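Local coordinates for replication protein B (Plasmid RSF1010, PDB 3H20), which acts as a primase, synthesising the primers on single-stranded DNA from which replication of the plasmid starts, at residues Arg125-Ala128 with Ser129-Ala133; Ile190-Ala193 with Gln194-Glu198. All blocks are in the same frame, centred on the assembly; numbering follows the deposited sequence.

Interaction 1 (Arg125-Ala128 with Ser129-Ala133); sequences RTLA and SEYDA. With SO4 (sulfate ion), chain D.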
# COMPACT_ATOMS: atom_id res chain seq x y z
N ARG A 125 -11.36 0.98 2.08
CA ARG A 125 -11.04 -0.30 2.70
C ARG A 125 -12.11 -0.74 3.71
O ARG A 125 -12.46 -1.92 3.79
CB ARG A 125 -9.66 -0.26 3.37
CG ARG A 125 -8.50 -0.11 2.38
CD ARG A 125 -7.15 -0.30 3.05
NE ARG A 125 -6.86 0.71 4.07
CZ ARG A 125 -6.35 1.91 3.82
NH1 ARG A 125 -6.05 2.29 2.58
NH2 ARG A 125 -6.12 2.75 4.83
N THR A 126 -12.62 0.23 4.47
CA THR A 126 -13.65 -0.03 5.49
C THR A 126 -14.95 -0.52 4.84
O THR A 126 -15.53 -1.52 5.29
CB THR A 126 -13.87 1.23 6.40
OG1 THR A 126 -12.71 1.43 7.21
CG2 THR A 126 -15.08 1.07 7.30
N LEU A 127 -15.37 0.16 3.78
CA LEU A 127 -16.60 -0.21 3.08
C LEU A 127 -16.46 -1.55 2.35
O LEU A 127 -17.40 -2.34 2.32
CB LEU A 127 -17.03 0.90 2.11
CG LEU A 127 -17.53 2.23 2.70
CD1 LEU A 127 -17.76 3.27 1.61
CD2 LEU A 127 -18.81 2.03 3.54
N ALA A 128 -15.27 -1.80 1.78
CA ALA A 128 -15.02 -3.08 1.13
C ALA A 128 -15.10 -4.22 2.14
O ALA A 128 -15.64 -5.29 1.85
CB ALA A 128 -13.66 -3.07 0.43
N SER A 129 -14.58 -3.98 3.34
CA SER A 129 -14.68 -4.92 4.44
C SER A 129 -16.12 -5.08 4.95
O SER A 129 -16.57 -6.22 5.16
CB SER A 129 -13.74 -4.52 5.59
OG SER A 129 -13.80 -5.48 6.62
N GLU A 130 -16.82 -3.96 5.15
CA GLU A 130 -18.21 -3.97 5.64
C GLU A 130 -19.12 -4.85 4.79
O GLU A 130 -19.95 -5.58 5.32
CB GLU A 130 -18.79 -2.54 5.72
CG GLU A 130 -18.44 -1.79 7.02
CD GLU A 130 -19.01 -0.36 7.08
OE1 GLU A 130 -19.87 0.00 6.25
OE2 GLU A 130 -18.59 0.40 7.99
N TYR A 131 -18.96 -4.77 3.47
CA TYR A 131 -19.85 -5.44 2.53
C TYR A 131 -19.18 -6.59 1.76
O TYR A 131 -19.71 -7.05 0.75
CB TYR A 131 -20.54 -4.40 1.61
CG TYR A 131 -21.26 -3.36 2.45
CD1 TYR A 131 -22.43 -3.70 3.15
CD2 TYR A 131 -20.74 -2.07 2.63
CE1 TYR A 131 -23.08 -2.79 3.97
CE2 TYR A 131 -21.40 -1.14 3.45
CZ TYR A 131 -22.56 -1.52 4.12
OH TYR A 131 -23.22 -0.64 4.95
N ASP A 132 -18.04 -7.07 2.26
CA ASP A 132 -17.26 -8.17 1.66
C ASP A 132 -17.13 -7.97 0.13
O ASP A 132 -17.38 -8.87 -0.66
CB ASP A 132 -17.86 -9.55 2.03
CG ASP A 132 -16.90 -10.73 1.79
OD1 ASP A 132 -15.68 -10.55 1.60
OD2 ASP A 132 -17.40 -11.87 1.84
N ALA A 133 -16.77 -6.75 -0.25
CA ALA A 133 -16.55 -6.39 -1.64
C ALA A 133 -15.09 -6.67 -2.05
O ALA A 133 -14.34 -7.28 -1.28
CB ALA A 133 -16.93 -4.93 -1.87
S SO4 D . -4.88 4.93 -0.61
O1 SO4 D . -3.83 4.42 -1.49
O2 SO4 D . -4.54 4.68 0.80
O3 SO4 D . -5.02 6.37 -0.80
O4 SO4 D . -6.13 4.26 -0.92
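Leu127 and Tyr131 lie side by side one helical turn apart, pointing the same way. Leu127 CD2 comes 4.1 Å from Tyr131 CE2. Leu127 CD2 also lies 3.5 Å from Glu130 OE1. Glu130 crosses Thr126 obliquely. With CG beside the backbone N (chi1 -84°) and the chain extended beyond it, the Glu130 carboxylate runs back along the helix, OE2 lying 3.6 Å from Thr126 CG2. That methyl stands anti to the backbone N, while OG1, beside the N (chi1 -69°), turns back to bond Gln122 O. Glu130 CB rests against one face of the Tyr131 ring, toward its rim. Glu130 OE2 pairs with Arg92, and Tyr131 OH bonds Glu90 OE1. The Arg125 side chain runs off from another side of the helix. Its NH1 makes a weak, in-plane bond of 3.3 Å to O2 of a sulfate, probably from the crystallisation liquor, which is also hydrogen-bonded to Ser140 OG. Arg125 NH2 bonds Gln122.

The backbone carries the last regular helical bonds, such as Tyr131 N to Leu127 O at 3.1 Å. Ala133 N then reaches a lone pair of Ala128 O at 2.8 Å, in the carbonyl plane. Ala128 CB lies 4.4 Å from Ala133 CB. Asp132, with phi at 45°, turns the chain, and its N makes a weak bond to Ser129 O. This Schellman motif ends helix 117-130 of the primase domain.

Interaction 2 (Ile190-Ala193 with Gln194-Glu198); sequences IEQA and QRQQE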
# COMPACT_ATOMS: atom_id res chain seq x y z
N ILE A 190 -7.24 6.22 12.43
CA ILE A 190 -5.90 6.78 12.18
C ILE A 190 -5.26 7.26 13.49
O ILE A 190 -4.08 6.99 13.74
CB ILE A 190 -5.96 7.90 11.09
CG1 ILE A 190 -6.34 7.29 9.73
CG2 ILE A 190 -4.62 8.64 11.00
CD1 ILE A 190 -6.86 8.29 8.67
N GLU A 191 -6.04 7.93 14.33
CA GLU A 191 -5.58 8.37 15.64
C GLU A 191 -5.13 7.19 16.52
O GLU A 191 -4.12 7.29 17.23
CB GLU A 191 -6.65 9.21 16.35
CG GLU A 191 -6.83 10.60 15.73
CD GLU A 191 -7.85 11.47 16.46
OE1 GLU A 191 -8.82 10.93 17.05
OE2 GLU A 191 -7.69 12.71 16.44
N GLN A 192 -5.86 6.08 16.43
CA GLN A 192 -5.51 4.86 17.16
C GLN A 192 -4.16 4.33 16.68
O GLN A 192 -3.29 4.02 17.49
CB GLN A 192 -6.62 3.81 16.98
CG GLN A 192 -6.31 2.43 17.53
CD GLN A 192 -6.59 2.30 19.01
OE1 GLN A 192 -5.67 2.13 19.81
NE2 GLN A 192 -7.86 2.36 19.38
N ALA A 193 -4.00 4.22 15.36
CA ALA A 193 -2.75 3.77 14.75
C ALA A 193 -1.57 4.62 15.18
O ALA A 193 -0.49 4.09 15.46
CB ALA A 193 -2.88 3.76 13.20
N GLN A 194 -1.78 5.93 15.25
CA GLN A 194 -0.75 6.88 15.67
C GLN A 194 -0.36 6.72 17.14
O GLN A 194 0.81 6.90 17.48
CB GLN A 194 -1.20 8.32 15.40
CG GLN A 194 -1.25 8.70 13.94
CD GLN A 194 -1.71 10.13 13.73
OE1 GLN A 194 -2.68 10.58 14.35
NE2 GLN A 194 -1.04 10.85 12.84
N ARG A 195 -1.34 6.41 18.00
CA ARG A 195 -1.07 6.11 19.41
C ARG A 195 -0.19 4.87 19.55
O ARG A 195 0.73 4.85 20.38
CB ARG A 195 -2.36 5.93 20.23
CG ARG A 195 -3.11 7.23 20.51
CD ARG A 195 -4.19 7.05 21.59
NE ARG A 195 -5.24 6.10 21.21
CZ ARG A 195 -6.31 6.40 20.48
NH1 ARG A 195 -6.50 7.63 20.02
NH2 ARG A 195 -7.20 5.45 20.21
N GLN A 196 -0.47 3.84 18.76
CA GLN A 196 0.33 2.61 18.77
C GLN A 196 1.74 2.86 18.26
O GLN A 196 2.71 2.25 18.74
CB GLN A 196 -0.35 1.50 17.95
CG GLN A 196 -1.69 1.04 18.50
CD GLN A 196 -1.64 0.63 19.96
OE1 GLN A 196 -0.80 -0.18 20.37
NE2 GLN A 196 -2.53 1.20 20.77
N GLN A 197 1.86 3.76 17.27
CA GLN A 197 3.15 4.22 16.76
C GLN A 197 3.97 4.90 17.87
O GLN A 197 5.16 4.62 18.04
CB GLN A 197 2.94 5.19 15.58
CG GLN A 197 4.20 5.73 14.92
CD GLN A 197 3.90 6.71 13.78
OE1 GLN A 197 2.76 7.16 13.60
NE2 GLN A 197 4.93 7.04 12.99
N GLU A 198 3.32 5.78 18.62
CA GLU A 198 3.96 6.48 19.74
C GLU A 198 4.37 5.50 20.84
O GLU A 198 5.44 5.65 21.44
CB GLU A 198 3.05 7.59 20.29
CG GLU A 198 3.58 8.34 21.54
CD GLU A 198 4.84 9.18 21.30
OE1 GLU A 198 5.24 9.38 20.13
OE2 GLU A 198 5.43 9.66 22.29
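Four successive i to i+4 bonds hold this alpha-helical stretch, from Gln194 N to Ile190 O (2.9 Å) through Gln197 N to Ala193 O (3.0 Å). Arg195 folds its side chain back over the preceding turn, bending at chi3 (-62°). One face of the guanidinium then lies over Gln192 CA and Glu191 O, each near its rim; Arg195 CZ is 3.7 Å from Gln192 CA. Arg195 NH2 sits 3.7 Å from Gln192 CB, and Arg195 NH1 is 4.0 Å from Glu191 CB. The Gln192 amide plane is turned 74° from the guanidinium. Gln192 and Gln196 run side by side and point the same way. The Glu191 carboxylate does not touch the guanidinium: OE1 is 5.0 Å from Arg195 NH1, so any attraction is probably modest. On another flank, Gln194 CG packs 3.3 Å from Ile190 O, and its amide carbon CD lies 4.3 Å from Ile190 CG2.

Most of this stretch lies on the surface of the long helix 179-206. Glu198 pairs with Arg201 and Arg202 farther along the same helix. Ile190 touches Glu118 and Leu119 near the start of helix 117-130.

Overall arrangement
Following the chain from the N terminus, interaction 1 comes first, at the C-terminal end of helix 117-130. Interaction 2 follows in the middle of helix 179-206. The two are in series, so they neither nest nor cross, and each is local, joining consecutive residues and closing no long loop. Their centres are 22 Å apart, and their nearest atoms about 7 Å. The two helices themselves meet: Thr126 touches Gln185 and Gln189, and there is a further meeting near residue 190. Interaction 1 also packs on strand 73-79 through Leu127, Tyr131 and Ala133. Interaction 2 instead lies mostly on the surface, where the long helix continues past helix 117-130.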